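PDB 3MKC: racemase, which belongs to the enolase superfamily, joining a small N-terminal capping domain to a C-terminal domain of the TIM-barrel type. Local coordinates for residues K13-I18 against K74-L79; E47-P52 against N315-I320; T143-I148 against C179-A184; L164-K169 against R199-H204; L225-E230 against E254-R259. One frame throughout, in Å; residues are numbered along the deposited sequence.

Overall arrangement
The five contacts run from the N-terminal domain, through its junction with the barrel, to the barrel's outer layer. Interaction 1 is an apolar surface contact, and interaction 2 the most central one, a buried polar join between the two domains; both reach the three-stranded antiparallel sheet through different edge strands. Interactions 3 and 4 share the unit made by strands 137-143 and 175-179 with helix 154-170, the first at the loops after the strands and the second between helices; they touch where L144 and P146 meet L164 and L165. Interaction 5, partly buried like interaction 4, lies farther round the barrel and relies on water more than any other.

Interaction 1 (K13-I18 against K74-L79); sequences KSIEFI and KAIGRL
I15 and A75 come together more closely than apolar carbons usually do, with I15 CD1 3.5 Å from A75 CB, and yet no hydrogen bond runs directly between residues 13-18 and 74-79. I15 carries CG1 beside its backbone N (chi1 -64°) and continues extended (chi2 -177°), which sends CD1 out from strand 12-22 to the small methyl of A75. An alanine suits this place because a single methyl lets the isoleucine tip come in close.

I76 completes the contact. Its side chain and that of I15 slide past each other in opposite directions, so that I76 CD1 rests 3.8 Å from I15 CG1 and 3.8 Å from S14 CA. The other branch, I76 CG2, lies 3.9 Å from K13 O. K13 and S14 form a classic beta bulge opposite T37 of the neighbouring strand, and I76 lies against the backbone of this irregular stretch.

The loop is held in shape by a type II turn from A75 to R78, closed by R78 N donating to A75 O at 3.0 Å. G77 takes the turn's positive phi (94°), a conformation that glycine adopts without strain. The direct contact therefore rests on shape and apolar packing at the edge of the sheet, while a backbone hydrogen bond between G77 and I12 ties the loop to the same strand just beyond it.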
# COMPACT_ATOMS: atom_id res chain seq x y z
N LYS A 13 2.93 -11.78 -23.79
CA LYS A 13 1.98 -12.03 -24.87
C LYS A 13 0.70 -11.23 -24.69
O LYS A 13 0.14 -10.71 -25.66
CB LYS A 13 1.65 -13.52 -24.94
CG LYS A 13 0.64 -13.88 -26.03
CD LYS A 13 0.40 -15.38 -26.06
CE LYS A 13 -0.63 -15.77 -27.10
NZ LYS A 13 -0.72 -17.25 -27.19
N SER A 14 0.23 -11.13 -23.46
CA SER A 14 -1.00 -10.39 -23.20
C SER A 14 -1.07 -9.80 -21.81
O SER A 14 -0.37 -10.23 -20.89
CB SER A 14 -2.22 -11.30 -23.41
OG SER A 14 -2.30 -12.28 -22.39
N ILE A 15 -1.92 -8.79 -21.66
CA ILE A 15 -2.12 -8.13 -20.39
C ILE A 15 -3.62 -7.92 -20.27
O ILE A 15 -4.24 -7.20 -21.07
CB ILE A 15 -1.39 -6.78 -20.31
CG1 ILE A 15 0.13 -7.02 -20.39
CG2 ILE A 15 -1.75 -6.07 -19.00
CD1 ILE A 15 0.97 -5.75 -20.23
N GLU A 16 -4.20 -8.55 -19.26
CA GLU A 16 -5.63 -8.48 -19.01
C GLU A 16 -5.98 -7.81 -17.69
O GLU A 16 -5.42 -8.14 -16.64
CB GLU A 16 -6.21 -9.90 -19.05
CG GLU A 16 -7.64 -10.03 -18.56
CD GLU A 16 -8.20 -11.43 -18.75
OE1 GLU A 16 -7.47 -12.41 -18.49
OE2 GLU A 16 -9.38 -11.55 -19.16
N PHE A 17 -6.90 -6.86 -17.76
CA PHE A 17 -7.36 -6.16 -16.58
C PHE A 17 -8.68 -6.82 -16.21
O PHE A 17 -9.63 -6.82 -16.99
CB PHE A 17 -7.55 -4.67 -16.89
CG PHE A 17 -6.28 -3.86 -16.75
CD1 PHE A 17 -6.09 -3.01 -15.67
CD2 PHE A 17 -5.25 -3.99 -17.68
CE1 PHE A 17 -4.90 -2.29 -15.51
CE2 PHE A 17 -4.05 -3.28 -17.54
CZ PHE A 17 -3.88 -2.43 -16.44
N ILE A 18 -8.74 -7.40 -15.01
CA ILE A 18 -9.92 -8.12 -14.57
C ILE A 18 -10.66 -7.51 -13.40
O ILE A 18 -10.26 -7.68 -12.25
CB ILE A 18 -9.54 -9.57 -14.20
CG1 ILE A 18 -8.86 -10.24 -15.39
CG2 ILE A 18 -10.77 -10.34 -13.75
CD1 ILE A 18 -8.22 -11.57 -15.08
N LYS A 74 2.95 -0.70 -24.80
CA LYS A 74 4.40 -0.67 -24.67
C LYS A 74 5.02 -1.80 -23.85
O LYS A 74 6.24 -1.87 -23.73
CB LYS A 74 4.84 0.69 -24.12
CG LYS A 74 4.50 1.85 -25.03
CD LYS A 74 5.27 1.78 -26.35
CE LYS A 74 4.81 2.87 -27.31
NZ LYS A 74 5.62 2.91 -28.56
N ALA A 75 4.18 -2.67 -23.30
CA ALA A 75 4.64 -3.80 -22.50
C ALA A 75 4.60 -5.08 -23.33
O ALA A 75 5.49 -5.93 -23.23
CB ALA A 75 3.77 -3.96 -21.27
N ILE A 76 3.57 -5.22 -24.16
CA ILE A 76 3.42 -6.40 -25.01
C ILE A 76 4.68 -6.62 -25.85
O ILE A 76 5.17 -5.70 -26.50
CB ILE A 76 2.22 -6.25 -25.97
CG1 ILE A 76 0.95 -5.96 -25.18
CG2 ILE A 76 2.06 -7.53 -26.80
CD1 ILE A 76 0.57 -7.03 -24.20
N GLY A 77 5.19 -7.84 -25.83
CA GLY A 77 6.38 -8.16 -26.60
C GLY A 77 7.68 -8.04 -25.84
O GLY A 77 8.69 -8.63 -26.24
N ARG A 78 7.67 -7.29 -24.74
CA ARG A 78 8.88 -7.09 -23.95
C ARG A 78 9.18 -8.25 -23.00
O ARG A 78 8.28 -9.01 -22.63
CB ARG A 78 8.75 -5.79 -23.12
CG ARG A 78 8.56 -4.51 -23.94
CD ARG A 78 9.77 -4.23 -24.82
NE ARG A 78 10.98 -3.98 -24.05
CZ ARG A 78 11.26 -2.82 -23.46
NH1 ARG A 78 10.42 -1.80 -23.57
NH2 ARG A 78 12.39 -2.67 -22.77
N LEU A 79 10.45 -8.38 -22.63
CA LEU A 79 10.86 -9.43 -21.70
C LEU A 79 10.55 -8.90 -20.30
O LEU A 79 11.04 -7.84 -19.92
CB LEU A 79 12.35 -9.72 -21.87
CG LEU A 79 12.76 -10.15 -23.28
CD1 LEU A 79 14.27 -10.34 -23.38
CD2 LEU A 79 12.04 -11.44 -23.64

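Interaction 2 (E47-P52 against N315-I320); sequences EADGSP and NWKTGI
E47 and T318 are joined by hydrogen bonds from a hydroxyl and a backbone N-H. T318 OG1 donates to E47 OE1 at 2.8 Å, and T318 N donates to E47 OE2 at 3.2 Å; both arrive on syn sides, the hydroxyl 33° out of the carboxylate plane. T318 OG1 also accepts from I320 N at 3.2 Å, which makes threonine the N-cap of helix 319-331 as well as a partner of E47. T31 and T321 bind OE1 and OE2 respectively.

The charged pair is D49 with K317: NZ reaches D49 OD1 at 3.2 Å, a salt bridge whose hydrogen bond is weak. Each has a stronger partner, R290 for D49 and the carbonyl of N30 for K317. A water accepts from K317 NZ (2.8 Å) and donates to A48 O and G50 O, tying the lysine to the backbone of the loop.

The remaining contacts are van der Waals, carboxylate oxygen against aliphatic carbon. E47 OE2 lies 3.1 Å from K317 CB and 3.8 Å from I320 CB.

E47 lies on strand 43-48 in the N-terminal domain, whereas T318 caps the start of helix 319-331 in the barrel. With two polar partners on each oxygen, the buried carboxylate is fixed in rotation and pins the two domains together.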
# COMPACT_ATOMS: atom_id res chain seq x y z
N GLU A 47 -2.43 -5.82 -9.04
CA GLU A 47 -3.75 -5.24 -8.94
C GLU A 47 -3.66 -3.72 -8.91
O GLU A 47 -2.67 -3.16 -8.43
CB GLU A 47 -4.52 -5.80 -7.73
CG GLU A 47 -4.10 -5.29 -6.38
CD GLU A 47 -4.87 -5.95 -5.25
OE1 GLU A 47 -6.00 -6.43 -5.49
OE2 GLU A 47 -4.35 -6.00 -4.12
N ALA A 48 -4.68 -3.07 -9.45
CA ALA A 48 -4.74 -1.62 -9.52
C ALA A 48 -5.90 -1.05 -8.71
O ALA A 48 -6.96 -1.66 -8.60
CB ALA A 48 -4.87 -1.19 -10.98
N ASP A 49 -5.68 0.13 -8.13
CA ASP A 49 -6.72 0.79 -7.35
C ASP A 49 -7.64 1.55 -8.31
O ASP A 49 -7.36 1.60 -9.52
CB ASP A 49 -6.07 1.75 -6.35
CG ASP A 49 -7.01 2.17 -5.24
OD1 ASP A 49 -8.00 1.46 -4.98
OD2 ASP A 49 -6.75 3.21 -4.61
N GLY A 50 -8.72 2.12 -7.78
CA GLY A 50 -9.66 2.87 -8.60
C GLY A 50 -10.94 2.12 -8.95
O GLY A 50 -11.01 0.90 -8.82
N SER A 51 -11.95 2.86 -9.40
CA SER A 51 -13.21 2.23 -9.79
C SER A 51 -12.89 1.21 -10.87
O SER A 51 -12.37 1.55 -11.92
CB SER A 51 -14.18 3.28 -10.33
OG SER A 51 -14.56 4.20 -9.31
N PRO A 52 -13.20 -0.07 -10.61
CA PRO A 52 -12.92 -1.13 -11.58
C PRO A 52 -13.36 -0.82 -13.01
O PRO A 52 -12.61 -1.04 -13.96
CB PRO A 52 -13.64 -2.34 -11.00
CG PRO A 52 -13.51 -2.11 -9.52
CD PRO A 52 -13.81 -0.63 -9.39
N ASN A 315 -1.59 0.09 2.36
CA ASN A 315 -1.97 -1.23 1.89
C ASN A 315 -3.34 -1.63 2.40
O ASN A 315 -3.51 -1.99 3.57
CB ASN A 315 -0.91 -2.25 2.32
CG ASN A 315 -1.35 -3.69 2.07
OD1 ASN A 315 -2.22 -3.94 1.24
ND2 ASN A 315 -0.73 -4.63 2.77
N TRP A 316 -4.33 -1.54 1.51
CA TRP A 316 -5.70 -1.92 1.84
C TRP A 316 -6.43 -2.38 0.58
O TRP A 316 -7.32 -1.68 0.07
CB TRP A 316 -6.44 -0.74 2.48
CG TRP A 316 -7.76 -1.15 3.06
CD1 TRP A 316 -8.97 -1.16 2.42
CD2 TRP A 316 -7.99 -1.69 4.36
NE1 TRP A 316 -9.94 -1.68 3.25
CE2 TRP A 316 -9.37 -2.01 4.45
CE3 TRP A 316 -7.17 -1.94 5.47
CZ2 TRP A 316 -9.94 -2.57 5.60
CZ3 TRP A 316 -7.73 -2.50 6.62
CH2 TRP A 316 -9.11 -2.81 6.67
N LYS A 317 -6.04 -3.54 0.08
CA LYS A 317 -6.66 -4.13 -1.10
C LYS A 317 -6.86 -5.62 -0.83
O LYS A 317 -7.47 -5.98 0.17
CB LYS A 317 -5.78 -3.95 -2.34
CG LYS A 317 -6.15 -2.79 -3.25
CD LYS A 317 -7.62 -2.78 -3.64
CE LYS A 317 -7.85 -1.83 -4.81
NZ LYS A 317 -9.26 -1.44 -5.01
N THR A 318 -6.33 -6.47 -1.71
CA THR A 318 -6.49 -7.91 -1.53
C THR A 318 -5.18 -8.60 -1.19
O THR A 318 -4.19 -7.94 -0.86
CB THR A 318 -7.08 -8.58 -2.79
OG1 THR A 318 -6.07 -8.67 -3.81
CG2 THR A 318 -8.26 -7.77 -3.31
N GLY A 319 -5.18 -9.92 -1.28
CA GLY A 319 -3.98 -10.68 -0.97
C GLY A 319 -2.86 -10.42 -1.96
O GLY A 319 -1.69 -10.71 -1.68
N ILE A 320 -3.19 -9.88 -3.12
CA ILE A 320 -2.18 -9.60 -4.13
C ILE A 320 -1.23 -8.50 -3.65
O ILE A 320 -0.01 -8.63 -3.75
CB ILE A 320 -2.83 -9.16 -5.46
CG1 ILE A 320 -3.74 -10.28 -5.98
CG2 ILE A 320 -1.75 -8.84 -6.48
CD1 ILE A 320 -4.41 -9.96 -7.31
O HOH W 1 -9.62 -1.22 -7.80

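Interaction 3 (T143-I148 against C179-A184); sequences TLYPAI and CVPIKA
L144 O and C179 N, from the loop after strand 137-143 and the end of strand 175-179, grip the same polar atom: the hydroxyl of Y161 on helix 154-170 takes the N-H of C179 and meets the carbonyl of L144. The setting is the mouth of a beta-alpha-beta crossover of the TIM-barrel type, in which parallel strands 137-143 and 175-179 are joined through that helix and each runs out into a loop. Tyrosine suits this position because one hydroxyl can both donate and accept.

Directly between the segments the contact is apolar and made without hydrogen bonds. Y145 has its ring carried anti to the backbone N (chi1 -163°), which swings it across to the end of strand 175-179. There Y145 CD1 lies 4.0 Å from C179 CB, and the thiol comes in obliquely, C179 SG being 5.3 Å from the centroid of the Y145 ring and 61° off the ring normal. This is a cysteine sulfur-aromatic contact. SG also lies 4.2 Å from L144 O, so the compact cysteine fits between tyrosine and main chain.

P181 stands at the far end of the ring. Its CG is 3.6 Å from Y145 OH, with the two side chains obliquely disposed. The rigid proline ring offers Y145 OH and I148 a fixed apolar surface. P181 also opens a type I turn to A184, closed by A184 N donating to P181 O at 3.1 Å. On the opposing loop, A147 is the centre of an inverse gamma turn that brings I148 back toward P181. The isoleucine meets the proline at about a right angle, its terminal CD1 4.1 Å from P181 CG.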
# COMPACT_ATOMS: atom_id res chain seq x y z
N THR A 143 -3.75 -2.56 10.69
CA THR A 143 -4.75 -1.50 10.77
C THR A 143 -6.06 -2.11 11.24
O THR A 143 -6.57 -3.05 10.63
CB THR A 143 -4.93 -0.84 9.40
OG1 THR A 143 -3.67 -0.33 8.96
CG2 THR A 143 -5.93 0.30 9.49
N LEU A 144 -6.58 -1.58 12.34
CA LEU A 144 -7.81 -2.09 12.95
C LEU A 144 -8.98 -1.12 12.89
O LEU A 144 -8.81 0.09 12.96
CB LEU A 144 -7.55 -2.42 14.42
CG LEU A 144 -6.31 -3.26 14.73
CD1 LEU A 144 -6.10 -3.34 16.23
CD2 LEU A 144 -6.49 -4.64 14.12
N TYR A 145 -10.18 -1.68 12.78
CA TYR A 145 -11.41 -0.89 12.76
C TYR A 145 -12.60 -1.81 13.02
O TYR A 145 -12.90 -2.70 12.22
CB TYR A 145 -11.59 -0.18 11.43
CG TYR A 145 -12.59 0.96 11.50
CD1 TYR A 145 -12.24 2.19 12.06
CD2 TYR A 145 -13.89 0.81 11.02
CE1 TYR A 145 -13.15 3.24 12.13
CE2 TYR A 145 -14.81 1.85 11.08
CZ TYR A 145 -14.44 3.06 11.64
OH TYR A 145 -15.34 4.11 11.69
N PRO A 146 -13.30 -1.60 14.14
CA PRO A 146 -14.46 -2.43 14.47
C PRO A 146 -15.68 -2.12 13.61
O PRO A 146 -15.69 -1.14 12.86
CB PRO A 146 -14.71 -2.10 15.94
CG PRO A 146 -14.35 -0.64 16.00
CD PRO A 146 -13.06 -0.60 15.20
N ALA A 147 -16.69 -2.97 13.71
CA ALA A 147 -17.92 -2.78 12.96
C ALA A 147 -18.78 -1.86 13.83
O ALA A 147 -19.58 -2.33 14.63
CB ALA A 147 -18.62 -4.11 12.76
N ILE A 148 -18.59 -0.56 13.67
CA ILE A 148 -19.35 0.41 14.46
C ILE A 148 -20.04 1.50 13.62
O ILE A 148 -19.52 1.94 12.60
CB ILE A 148 -18.44 1.12 15.50
CG1 ILE A 148 -17.19 1.68 14.80
CG2 ILE A 148 -18.04 0.16 16.61
CD1 ILE A 148 -16.34 2.59 15.66
N CYS A 179 -8.34 4.35 14.02
CA CYS A 179 -8.83 5.49 13.26
C CYS A 179 -9.87 6.26 14.05
O CYS A 179 -10.50 5.72 14.97
CB CYS A 179 -9.49 5.04 11.96
SG CYS A 179 -8.58 3.81 11.02
N VAL A 180 -10.05 7.52 13.68
CA VAL A 180 -11.07 8.36 14.30
C VAL A 180 -12.19 8.33 13.27
O VAL A 180 -12.03 8.84 12.16
CB VAL A 180 -10.59 9.82 14.48
CG1 VAL A 180 -11.71 10.67 15.06
CG2 VAL A 180 -9.38 9.87 15.41
N PRO A 181 -13.33 7.72 13.61
CA PRO A 181 -14.46 7.64 12.68
C PRO A 181 -14.77 8.97 11.98
O PRO A 181 -14.93 10.00 12.63
CB PRO A 181 -15.60 7.16 13.57
CG PRO A 181 -14.89 6.25 14.52
CD PRO A 181 -13.67 7.08 14.89
N ILE A 182 -14.87 8.92 10.66
CA ILE A 182 -15.15 10.10 9.84
C ILE A 182 -16.32 10.96 10.31
O ILE A 182 -16.14 12.12 10.70
CB ILE A 182 -15.41 9.70 8.39
CG1 ILE A 182 -14.23 8.90 7.85
CG2 ILE A 182 -15.66 10.94 7.54
CD1 ILE A 182 -14.36 8.50 6.39
N LYS A 183 -17.52 10.40 10.26
CA LYS A 183 -18.71 11.13 10.65
C LYS A 183 -18.89 11.27 12.16
O LYS A 183 -20.01 11.40 12.65
CB LYS A 183 -19.95 10.48 10.04
CG LYS A 183 -19.94 10.46 8.52
CD LYS A 183 -21.23 9.83 7.98
CE LYS A 183 -21.29 9.85 6.46
NZ LYS A 183 -22.53 9.18 5.97
N ALA A 184 -17.78 11.23 12.90
CA ALA A 184 -17.85 11.39 14.34
C ALA A 184 -17.75 12.89 14.59
O ALA A 184 -16.87 13.55 14.04
CB ALA A 184 -16.68 10.66 15.01

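Interaction 4 (L164-K169 against R199-H204); sequences LLEKAK and RGILGH
K169 bridges two neighbouring outer helices of the TIM-barrel domain, running from helix 154-170 to the C-terminal end of helix 188-202. Its CB points toward the second helix. CG then touches L202 CD1 at 4.0 Å, and CD lies close against L202 O, 3.0 Å away. A bend at chi3 (-64°) turns the chain so that CE passes both I201 O and L202 O, and NZ finishes among carbonyl groups. NZ donates to I201 O at 3.3 Å, lying in the carbonyl plane with a C=O...N angle of 156°, and makes a weaker bond to L202 O. Lysine is apt here, since its methylenes pack on leucine while its ammonium group meets the carbonyls of a helix terminus, whose partial negative charge it would be expected to offset. E166, one turn back, adds a long salt bridge to the same nitrogen.

Alongside, the packing is mainly aliphatic. L165 CD1 lies 4.0 Å from I201 CG2, the two side chains meeting at about a right angle, and L165 CD2 approaches L202 CD1 at 4.3 Å. E166 OE2 touches I201 CG2 as well, at 3.8 Å. Both leucines also rest on V176 of the strand beneath.

Helix 188-202 stops at G203, whose positive phi suits a residue without a side chain. R199, also bound to the carbonyls of T206 and L232, fixes this exit by donating from NH1 to G203 O at 2.8 Å.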
# COMPACT_ATOMS: atom_id res chain seq x y z
N LEU A 164 -10.42 -5.90 19.64
CA LEU A 164 -9.45 -5.97 18.56
C LEU A 164 -8.06 -5.71 19.13
O LEU A 164 -7.10 -6.39 18.77
CB LEU A 164 -9.77 -4.93 17.47
CG LEU A 164 -11.04 -5.17 16.66
CD1 LEU A 164 -11.25 -4.04 15.66
CD2 LEU A 164 -10.93 -6.50 15.94
N LEU A 165 -7.97 -4.73 20.02
CA LEU A 165 -6.69 -4.40 20.64
C LEU A 165 -6.20 -5.54 21.54
O LEU A 165 -5.01 -5.87 21.54
CB LEU A 165 -6.83 -3.10 21.46
CG LEU A 165 -7.18 -1.84 20.67
CD1 LEU A 165 -7.34 -0.66 21.63
CD2 LEU A 165 -6.08 -1.55 19.66
N GLU A 166 -7.11 -6.15 22.29
CA GLU A 166 -6.73 -7.25 23.17
C GLU A 166 -6.24 -8.43 22.34
O GLU A 166 -5.28 -9.10 22.72
CB GLU A 166 -7.92 -7.67 24.05
CG GLU A 166 -8.43 -6.60 25.01
CD GLU A 166 -7.46 -6.26 26.12
OE1 GLU A 166 -6.32 -6.78 26.12
OE2 GLU A 166 -7.83 -5.46 27.01
N LYS A 167 -6.91 -8.68 21.22
CA LYS A 167 -6.53 -9.79 20.34
C LYS A 167 -5.15 -9.56 19.75
O LYS A 167 -4.36 -10.49 19.62
CB LYS A 167 -7.55 -9.96 19.21
CG LYS A 167 -7.30 -11.18 18.34
CD LYS A 167 -8.42 -11.39 17.33
CE LYS A 167 -8.19 -12.63 16.49
NZ LYS A 167 -9.32 -12.89 15.55
N ALA A 168 -4.85 -8.31 19.39
CA ALA A 168 -3.55 -7.98 18.82
C ALA A 168 -2.46 -8.31 19.82
O ALA A 168 -1.42 -8.84 19.45
CB ALA A 168 -3.50 -6.50 18.44
N LYS A 169 -2.70 -7.99 21.09
CA LYS A 169 -1.72 -8.27 22.13
C LYS A 169 -1.57 -9.78 22.32
O LYS A 169 -0.47 -10.28 22.57
CB LYS A 169 -2.14 -7.62 23.45
CG LYS A 169 -2.40 -6.13 23.31
CD LYS A 169 -2.20 -5.38 24.62
CE LYS A 169 -3.18 -5.80 25.69
NZ LYS A 169 -2.97 -5.00 26.93
N ARG A 199 -5.14 3.88 24.07
CA ARG A 199 -3.76 3.63 24.46
C ARG A 199 -3.76 2.96 25.84
O ARG A 199 -2.91 2.13 26.13
CB ARG A 199 -2.97 4.94 24.52
CG ARG A 199 -1.59 4.80 25.15
CD ARG A 199 -0.76 3.74 24.44
NE ARG A 199 0.31 4.32 23.63
CZ ARG A 199 1.16 3.61 22.91
NH1 ARG A 199 1.08 2.29 22.89
NH2 ARG A 199 2.11 4.22 22.21
N GLY A 200 -4.72 3.35 26.67
CA GLY A 200 -4.82 2.77 28.00
C GLY A 200 -5.11 1.28 27.91
O GLY A 200 -4.56 0.48 28.66
N ILE A 201 -5.98 0.92 26.97
CA ILE A 201 -6.36 -0.47 26.74
C ILE A 201 -5.20 -1.25 26.14
O ILE A 201 -4.85 -2.33 26.61
CB ILE A 201 -7.55 -0.57 25.76
CG1 ILE A 201 -8.78 0.11 26.35
CG2 ILE A 201 -7.83 -2.03 25.40
CD1 ILE A 201 -9.97 0.16 25.41
N LEU A 202 -4.62 -0.70 25.08
CA LEU A 202 -3.52 -1.34 24.37
C LEU A 202 -2.23 -1.51 25.18
O LEU A 202 -1.55 -2.53 25.07
CB LEU A 202 -3.21 -0.55 23.09
CG LEU A 202 -2.08 -1.12 22.23
CD1 LEU A 202 -2.48 -2.50 21.72
CD2 LEU A 202 -1.80 -0.18 21.06
N GLY A 203 -1.90 -0.51 25.99
CA GLY A 203 -0.67 -0.59 26.75
C GLY A 203 0.40 0.12 25.95
O GLY A 203 0.18 0.44 24.78
N HIS A 204 1.55 0.37 26.55
CA HIS A 204 2.63 1.07 25.87
C HIS A 204 3.65 0.16 25.21
O HIS A 204 4.54 0.63 24.50
CB HIS A 204 3.32 2.02 26.85
CG HIS A 204 2.60 3.32 27.05
ND1 HIS A 204 2.96 4.48 26.40
CD2 HIS A 204 1.53 3.63 27.81
CE1 HIS A 204 2.14 5.45 26.76
NE2 HIS A 204 1.26 4.97 27.62

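Interaction 5 (L225-E230 against E254-R259); sequences LLNSIE and ENTRSR
N227 and T256 bring their backbones together, CA to CA 5.9 Å, as the last turn of helix 219-228 passes the chain leaving helix 246-255. Asparagine suits this junction because one flat amide can serve two neighbours. N227 ND2 donates to N255 O at 3.2 Å with an N-H...O angle of 163°, and the acceptor lies almost exactly in the amide plane. The amide's other end, OD1, lies against T256, 3.4 Å from its CA, and accepts from a water at 2.7 Å. That water also donates to E230 OE1 and accepts from R257 N, so one molecule joins three residues.

E230 and R257 bring opposite charges near each other without forming a salt bridge. E230 OE1 is 4.2 Å from R257 NE and lies well out of the guanidinium plane; it meets the arginine's aliphatic stem instead, 3.7 Å from R257 CD. On the buried side L226 CB packs against S258 OG at 3.8 Å. A second water connects that hydroxyl to L226 O, a carbonyl that I229 N meets only weakly.

T256 OG1, held by the carbonyl of L252, weakly accepts from S258 N. The contact joins the end of helix 219-228 to the loop that leads from helix 246-255 toward strand 261-262: L226 also lies on A237 of strand 236-238, T256 touches A223 of helix 219-228, and the chain continues to R259, whose backbone is hydrogen-bonded to A237.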
# COMPACT_ATOMS: atom_id res chain seq x y z
N LEU A 225 -3.85 19.60 19.43
CA LEU A 225 -4.27 18.24 19.74
C LEU A 225 -3.07 17.31 19.87
O LEU A 225 -2.93 16.61 20.87
CB LEU A 225 -5.21 17.72 18.65
CG LEU A 225 -5.53 16.22 18.64
CD1 LEU A 225 -6.16 15.81 19.97
CD2 LEU A 225 -6.46 15.91 17.49
N LEU A 226 -2.20 17.30 18.86
CA LEU A 226 -1.04 16.42 18.91
C LEU A 226 -0.11 16.75 20.07
O LEU A 226 0.47 15.85 20.68
CB LEU A 226 -0.29 16.46 17.58
CG LEU A 226 -1.08 15.96 16.37
CD1 LEU A 226 -0.17 15.95 15.15
CD2 LEU A 226 -1.61 14.54 16.63
N ASN A 227 0.04 18.03 20.39
CA ASN A 227 0.91 18.40 21.49
C ASN A 227 0.36 17.93 22.83
O ASN A 227 1.13 17.59 23.73
CB ASN A 227 1.15 19.91 21.50
CG ASN A 227 2.11 20.35 20.42
OD1 ASN A 227 2.97 19.58 20.00
ND2 ASN A 227 1.99 21.60 19.98
N SER A 228 -0.95 17.89 22.97
CA SER A 228 -1.56 17.48 24.24
C SER A 228 -1.52 15.98 24.51
O SER A 228 -1.77 15.54 25.63
CB SER A 228 -3.01 17.97 24.32
OG SER A 228 -3.85 17.23 23.47
N ILE A 229 -1.22 15.18 23.48
CA ILE A 229 -1.17 13.74 23.67
C ILE A 229 0.23 13.19 23.44
O ILE A 229 0.41 12.02 23.08
CB ILE A 229 -2.15 13.01 22.73
CG1 ILE A 229 -1.81 13.30 21.27
CG2 ILE A 229 -3.58 13.43 23.06
CD1 ILE A 229 -2.70 12.57 20.29
N GLU A 230 1.23 14.04 23.66
CA GLU A 230 2.61 13.65 23.50
C GLU A 230 2.94 12.49 24.44
O GLU A 230 3.70 11.59 24.09
CB GLU A 230 3.51 14.86 23.81
CG GLU A 230 4.94 14.72 23.32
CD GLU A 230 5.76 15.98 23.50
OE1 GLU A 230 5.47 17.00 22.83
OE2 GLU A 230 6.71 15.96 24.32
N GLU A 254 6.95 21.41 12.12
CA GLU A 254 7.69 22.47 12.79
C GLU A 254 7.17 22.80 14.18
O GLU A 254 7.91 23.26 15.04
CB GLU A 254 7.62 23.74 11.94
CG GLU A 254 8.48 23.68 10.69
CD GLU A 254 8.00 24.62 9.60
OE1 GLU A 254 7.24 25.57 9.90
OE2 GLU A 254 8.39 24.40 8.44
N ASN A 255 5.89 22.53 14.42
CA ASN A 255 5.31 22.89 15.71
C ASN A 255 4.83 21.78 16.65
O ASN A 255 4.18 22.06 17.64
CB ASN A 255 4.18 23.89 15.43
CG ASN A 255 4.70 25.17 14.76
OD1 ASN A 255 5.29 26.02 15.42
ND2 ASN A 255 4.50 25.28 13.45
N THR A 256 5.17 20.53 16.34
CA THR A 256 4.80 19.41 17.19
C THR A 256 5.96 18.43 17.20
O THR A 256 6.90 18.57 16.40
CB THR A 256 3.55 18.65 16.67
OG1 THR A 256 3.92 17.85 15.55
CG2 THR A 256 2.46 19.63 16.26
N ARG A 257 5.91 17.43 18.08
CA ARG A 257 6.96 16.42 18.14
C ARG A 257 6.43 15.05 17.68
O ARG A 257 7.03 14.01 17.96
CB ARG A 257 7.51 16.32 19.57
CG ARG A 257 8.02 17.65 20.10
CD ARG A 257 8.88 17.49 21.35
NE ARG A 257 9.19 18.78 21.95
CZ ARG A 257 10.05 18.97 22.95
NH1 ARG A 257 10.70 17.94 23.47
NH2 ARG A 257 10.24 20.19 23.43
N SER A 258 5.30 15.06 16.99
CA SER A 258 4.71 13.83 16.48
C SER A 258 5.29 13.51 15.11
O SER A 258 5.84 14.39 14.45
CB SER A 258 3.19 13.98 16.29
OG SER A 258 2.48 13.93 17.52
N ARG A 259 5.18 12.25 14.70
CA ARG A 259 5.62 11.88 13.36
C ARG A 259 4.43 12.28 12.50
O ARG A 259 3.28 11.97 12.83
CB ARG A 259 5.83 10.38 13.21
CG ARG A 259 7.15 9.83 13.72
CD ARG A 259 7.41 8.48 13.04
NE ARG A 259 8.63 7.81 13.48
CZ ARG A 259 8.75 7.16 14.63
NH1 ARG A 259 7.73 7.07 15.47
NH2 ARG A 259 9.90 6.56 14.93
O HOH W 2 3.09 14.92 19.81
O HOH W 3 4.15 17.17 20.30